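Local coordinates for putative extracellular solute-binding protein (Bordetella bronchiseptica, PDB 4P56), which binds mandelate and is probably the periplasmic solute-capturing component of a TRAP transporter that hands it on for uptake, at residues Val138-Gly149 with Leu233-Arg244. Sequence-based numbering, arbitrary orientation.
With RMN ((R)-mandelic acid), chain D.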
loop_
_atom_site.group_PDB
_atom_site.type_symbol
_atom_site.label_atom_id
_atom_site.label_comp_id
_atom_site.label_asym_id
_atom_site.label_seq_id
_atom_site.Cartn_x
_atom_site.Cartn_y
_atom_site.Cartn_z
ATOM N N VAL A 138 0.550 -17.761 7.647
ATOM C CA VAL A 138 0.556 -16.760 8.722
ATOM C C VAL A 138 -0.900 -16.377 9.029
ATOM O O VAL A 138 -1.827 -16.723 8.267
ATOM C CB VAL A 138 1.328 -15.474 8.348
ATOM C CG1 VAL A 138 2.803 -15.800 7.978
ATOM C CG2 VAL A 138 0.640 -14.743 7.199
ATOM N N ARG A 139 -1.135 -15.698 10.144
ATOM C CA ARG A 139 -2.477 -15.179 10.393
ATOM C C ARG A 139 -2.565 -13.786 9.851
ATOM O O ARG A 139 -1.726 -12.942 10.149
ATOM C CB ARG A 139 -2.854 -15.185 11.868
ATOM C CG ARG A 139 -4.153 -14.428 12.124
ATOM C CD ARG A 139 -4.551 -14.409 13.593
ATOM N NE ARG A 139 -5.200 -15.665 13.952
ATOM C CZ ARG A 139 -6.507 -15.896 13.891
ATOM N NH1 ARG A 139 -7.364 -14.946 13.523
ATOM N NH2 ARG A 139 -6.964 -17.092 14.231
ATOM N N LEU A 140 -3.559 -13.554 8.995
ATOM C CA LEU A 140 -3.791 -12.223 8.444
ATOM C C LEU A 140 -4.637 -11.431 9.436
ATOM O O LEU A 140 -5.771 -11.785 9.713
ATOM C CB LEU A 140 -4.528 -12.323 7.106
ATOM C CG LEU A 140 -4.914 -11.015 6.413
ATOM C CD1 LEU A 140 -3.703 -10.157 6.079
ATOM C CD2 LEU A 140 -5.752 -11.288 5.158
ATOM N N LEU A 141 -4.087 -10.350 9.959
ATOM C CA LEU A 141 -4.830 -9.524 10.913
ATOM C C LEU A 141 -5.645 -8.440 10.172
ATOM O O LEU A 141 -6.779 -8.147 10.537
ATOM C CB LEU A 141 -3.887 -8.885 11.926
ATOM C CG LEU A 141 -3.233 -9.829 12.919
ATOM C CD1 LEU A 141 -2.233 -9.067 13.787
ATOM C CD2 LEU A 141 -4.275 -10.570 13.836
ATOM N N GLY A 142 -5.077 -7.853 9.129
ATOM C CA GLY A 142 -5.758 -6.762 8.450
ATOM C C GLY A 142 -5.005 -6.295 7.225
ATOM O O GLY A 142 -3.874 -6.717 7.004
ATOM N N ILE A 143 -5.656 -5.448 6.434
ATOM C CA ILE A 143 -5.074 -4.896 5.239
ATOM C C ILE A 143 -5.369 -3.406 5.252
ATOM O O ILE A 143 -6.389 -2.971 5.762
ATOM C CB ILE A 143 -5.682 -5.534 3.971
ATOM C CG1 ILE A 143 -5.238 -6.986 3.832
ATOM C CG2 ILE A 143 -5.299 -4.737 2.735
ATOM C CD1 ILE A 143 -6.057 -7.775 2.774
ATOM N N TYR A 144 -4.468 -2.625 4.694
ATOM C CA TYR A 144 -4.696 -1.208 4.493
ATOM C C TYR A 144 -4.103 -0.837 3.122
ATOM O O TYR A 144 -3.412 -1.625 2.496
ATOM C CB TYR A 144 -4.063 -0.353 5.628
ATOM C CG TYR A 144 -2.554 -0.520 5.795
ATOM C CD1 TYR A 144 -1.667 0.104 4.947
ATOM C CD2 TYR A 144 -2.036 -1.309 6.793
ATOM C CE1 TYR A 144 -0.302 -0.052 5.088
ATOM C CE2 TYR A 144 -0.668 -1.477 6.949
ATOM C CZ TYR A 144 0.191 -0.851 6.085
ATOM O OH TYR A 144 1.554 -1.011 6.228
ATOM N N ALA A 145 -4.366 0.384 2.690
ATOM C CA ALA A 145 -3.844 0.875 1.411
ATOM C C ALA A 145 -3.304 2.255 1.655
ATOM O O ALA A 145 -3.755 2.925 2.585
ATOM C CB ALA A 145 -4.946 0.932 0.395
ATOM N N HIS A 146 -2.352 2.702 0.838
ATOM C CA HIS A 146 -1.941 4.088 0.928
ATOM C C HIS A 146 -2.841 4.989 0.074
ATOM O O HIS A 146 -3.848 4.534 -0.484
ATOM C CB HIS A 146 -0.426 4.263 0.643
ATOM C CG HIS A 146 0.035 3.978 -0.769
ATOM N ND1 HIS A 146 -0.474 4.610 -1.891
ATOM C CD2 HIS A 146 1.085 3.238 -1.216
ATOM C CE1 HIS A 146 0.195 4.220 -2.960
ATOM N NE2 HIS A 146 1.152 3.382 -2.579
ATOM N N GLY A 147 -2.488 6.257 -0.020
ATOM C CA GLY A 147 -3.325 7.203 -0.723
ATOM C C GLY A 147 -3.139 7.145 -2.218
ATOM O O GLY A 147 -2.489 6.241 -2.735
ATOM N N PRO A 148 -3.736 8.106 -2.927
ATOM C CA PRO A 148 -3.658 8.198 -4.378
ATOM C C PRO A 148 -2.209 8.232 -4.839
ATOM O O PRO A 148 -1.423 9.038 -4.327
ATOM C CB PRO A 148 -4.302 9.554 -4.690
ATOM C CG PRO A 148 -5.088 9.916 -3.507
ATOM C CD PRO A 148 -4.569 9.170 -2.332
ATOM N N GLY A 149 -1.878 7.375 -5.794
ATOM C CA GLY A 149 -0.535 7.330 -6.358
ATOM C C GLY A 149 -0.321 8.504 -7.301
ATOM O O GLY A 149 -1.232 8.947 -8.020
ATOM N N LEU A 233 -3.455 7.504 -9.587
ATOM C CA LEU A 233 -2.994 6.781 -10.752
ATOM C C LEU A 233 -3.022 5.286 -10.491
ATOM O O LEU A 233 -3.202 4.480 -11.419
ATOM C CB LEU A 233 -1.584 7.232 -11.126
ATOM C CG LEU A 233 -0.936 6.535 -12.327
ATOM C CD1 LEU A 233 -1.781 6.715 -13.595
ATOM C CD2 LEU A 233 0.472 7.023 -12.564
ATOM N N TYR A 234 -2.850 4.922 -9.227
ATOM C CA TYR A 234 -2.809 3.521 -8.784
ATOM C C TYR A 234 -2.708 3.637 -7.253
ATOM O O TYR A 234 -2.611 4.748 -6.687
ATOM C CB TYR A 234 -1.549 2.793 -9.324
ATOM C CG TYR A 234 -0.372 3.274 -8.545
ATOM C CD1 TYR A 234 0.194 4.490 -8.834
ATOM C CD2 TYR A 234 0.102 2.570 -7.434
ATOM C CE1 TYR A 234 1.196 5.014 -8.060
ATOM C CE2 TYR A 234 1.126 3.070 -6.670
ATOM C CZ TYR A 234 1.663 4.307 -6.982
ATOM O OH TYR A 234 2.676 4.875 -6.232
ATOM N N SER A 235 -2.768 2.516 -6.563
ATOM C CA SER A 235 -2.437 2.514 -5.151
ATOM C C SER A 235 -1.795 1.158 -4.834
ATOM O O SER A 235 -1.519 0.379 -5.743
ATOM C CB SER A 235 -3.692 2.788 -4.311
ATOM O OG SER A 235 -3.353 2.829 -2.942
ATOM N N ASP A 236 -1.562 0.883 -3.560
ATOM C CA ASP A 236 -0.910 -0.362 -3.124
ATOM C C ASP A 236 -1.538 -0.722 -1.792
ATOM O O ASP A 236 -2.010 0.170 -1.059
ATOM C CB ASP A 236 0.600 -0.171 -2.955
ATOM C CG ASP A 236 1.311 -1.444 -2.490
ATOM O OD1 ASP A 236 0.870 -2.585 -2.828
ATOM O OD2 ASP A 236 2.321 -1.296 -1.755
ATOM N N THR A 237 -1.595 -2.022 -1.501
ATOM C CA THR A 237 -2.167 -2.489 -0.242
ATOM C C THR A 237 -1.059 -3.172 0.525
ATOM O O THR A 237 -0.179 -3.759 -0.077
ATOM C CB THR A 237 -3.363 -3.448 -0.452
ATOM O OG1 THR A 237 -3.035 -4.466 -1.404
ATOM C CG2 THR A 237 -4.601 -2.671 -0.992
ATOM N N HIS A 238 -1.110 -3.080 1.842
ATOM C CA HIS A 238 -0.234 -3.841 2.688
ATOM C C HIS A 238 -1.057 -4.749 3.581
ATOM O O HIS A 238 -2.225 -4.476 3.850
ATOM C CB HIS A 238 0.570 -2.896 3.591
ATOM C CG HIS A 238 1.540 -2.029 2.869
ATOM N ND1 HIS A 238 2.305 -1.087 3.526
ATOM C CD2 HIS A 238 1.851 -1.916 1.553
ATOM C CE1 HIS A 238 3.068 -0.455 2.650
ATOM N NE2 HIS A 238 2.807 -0.939 1.446
ATOM N N ALA A 239 -0.434 -5.806 4.076
ATOM C CA ALA A 239 -1.081 -6.690 5.046
ATOM C C ALA A 239 -0.345 -6.631 6.378
ATOM O O ALA A 239 0.871 -6.604 6.406
ATOM C CB ALA A 239 -1.099 -8.121 4.527
ATOM N N VAL A 240 -1.086 -6.629 7.489
ATOM C CA VAL A 240 -0.455 -6.843 8.783
ATOM C C VAL A 240 -0.694 -8.327 9.188
ATOM O O VAL A 240 -1.836 -8.813 9.196
ATOM C CB VAL A 240 -1.018 -5.879 9.825
ATOM C CG1 VAL A 240 -0.447 -6.208 11.201
ATOM C CG2 VAL A 240 -0.685 -4.454 9.436
ATOM N N ILE A 241 0.387 -9.030 9.510
ATOM C CA ILE A 241 0.368 -10.462 9.730
ATOM C C ILE A 241 1.029 -10.838 11.068
ATOM O O ILE A 241 1.864 -10.091 11.598
ATOM C CB ILE A 241 1.059 -11.220 8.552
ATOM C CG1 ILE A 241 2.473 -10.731 8.339
ATOM C CG2 ILE A 241 0.299 -10.980 7.209
ATOM C CD1 ILE A 241 3.295 -11.574 7.399
ATOM N N ILE A 242 0.623 -11.988 11.614
ATOM C CA ILE A 242 1.210 -12.501 12.838
ATOM C C ILE A 242 1.472 -13.986 12.725
ATOM O O ILE A 242 0.742 -14.743 12.075
ATOM C CB ILE A 242 0.327 -12.158 14.085
ATOM C CG1 ILE A 242 1.030 -12.589 15.362
ATOM C CG2 ILE A 242 -1.058 -12.799 13.961
ATOM C CD1 ILE A 242 0.404 -11.977 16.639
ATOM N N ASN A 243 2.575 -14.393 13.322
ATOM C CA ASN A 243 2.947 -15.781 13.328
ATOM C C ASN A 243 1.855 -16.568 14.069
ATOM O O ASN A 243 1.354 -16.123 15.118
ATOM C CB ASN A 243 4.272 -15.925 14.064
ATOM C CG ASN A 243 4.651 -17.381 14.278
ATOM O OD1 ASN A 243 4.281 -17.959 15.287
ATOM N ND2 ASN A 243 5.347 -17.975 13.317
ATOM N N ARG A 244 1.470 -17.725 13.531
ATOM C CA ARG A 244 0.329 -18.454 14.090
ATOM C C ARG A 244 0.608 -19.034 15.467
ATOM O O ARG A 244 -0.279 -19.106 16.316
ATOM C CB ARG A 244 -0.112 -19.582 13.136
ATOM C CG ARG A 244 -0.784 -19.046 11.905
ATOM C CD ARG A 244 -1.177 -20.183 10.955
ATOM N NE ARG A 244 -2.078 -19.652 9.949
ATOM C CZ ARG A 244 -2.349 -20.248 8.796
ATOM N NH1 ARG A 244 -1.788 -21.415 8.497
ATOM N NH2 ARG A 244 -3.169 -19.657 7.937
HETATM C C1 RMN D . 5.156 1.761 -0.626
HETATM C C2 RMN D . 5.711 1.284 0.553
HETATM C C3 RMN D . 5.970 2.141 1.607
HETATM C C4 RMN D . 5.716 3.496 1.484
HETATM C C5 RMN D . 5.171 3.983 0.299
HETATM C C6 RMN D . 4.893 3.112 -0.742
HETATM C C7 RMN D . 4.893 0.828 -1.777
HETATM C C10 RMN D . 5.928 1.069 -2.835
HETATM O O8 RMN D . 3.679 1.055 -2.384
HETATM O O11 RMN D . 5.758 1.932 -3.763
HETATM O O12 RMN D . 7.026 0.439 -2.771
HETATM O O HOH W 1 3.465 3.420 -4.199
#
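Strands 139-145 and 237-242 run antiparallel, from the hydrogen-bonded pair Arg139-Ile242 to the non-hydrogen-bonded pair Ala145-Thr237, with a classic beta bulge where Leu141 and Gly142 both face Val240. Val240 O takes a firm bond from Leu141 N (2.8 Å) and a weak one from Gly142 N. Beyond the strands the chains stay paired on their way to the second sheet, consistent with the interdomain connections of two-domain solute-binding proteins, through His146 N to Asp236 O, Gly149 N to Tyr234 O and Leu233 N to Gly149 O. Strand 87-91 flanks 237-242 on its other edge.

At the bulge, Leu141 lays CG and both methyls against Ile242 CG2, which also touches Arg139 CB at 3.6 Å. Leu140 CD1, on the other face of the sheet, rests on Ala239 CB.

Nearer the pocket, Tyr144 has CG wedged between its backbone N and carbonyl carbon (chi1 59°), which lays its ring over His238 CB. Its OH meets His238 ND1 in the imidazole plane at 2.8 Å and so limits rotation of the imidazole, whose far edge borders mandelate C2. Trp274 and Phe45 also pack on the tyrosine ring.

His146 is steadied by a bond from ND1 to Gly147 O (2.7 Å) that lies in the imidazole plane, while Ser235 OG donates to His146 O from above the carbonyl plane. Its NE2 shares a water with Tyr234 OH and mandelate O8 and O11. Asp236 OD2 is also bonded to Ser91 OG. The mandelate hydroxyl O8 donates to Asp236 OD2 at 2.8 Å.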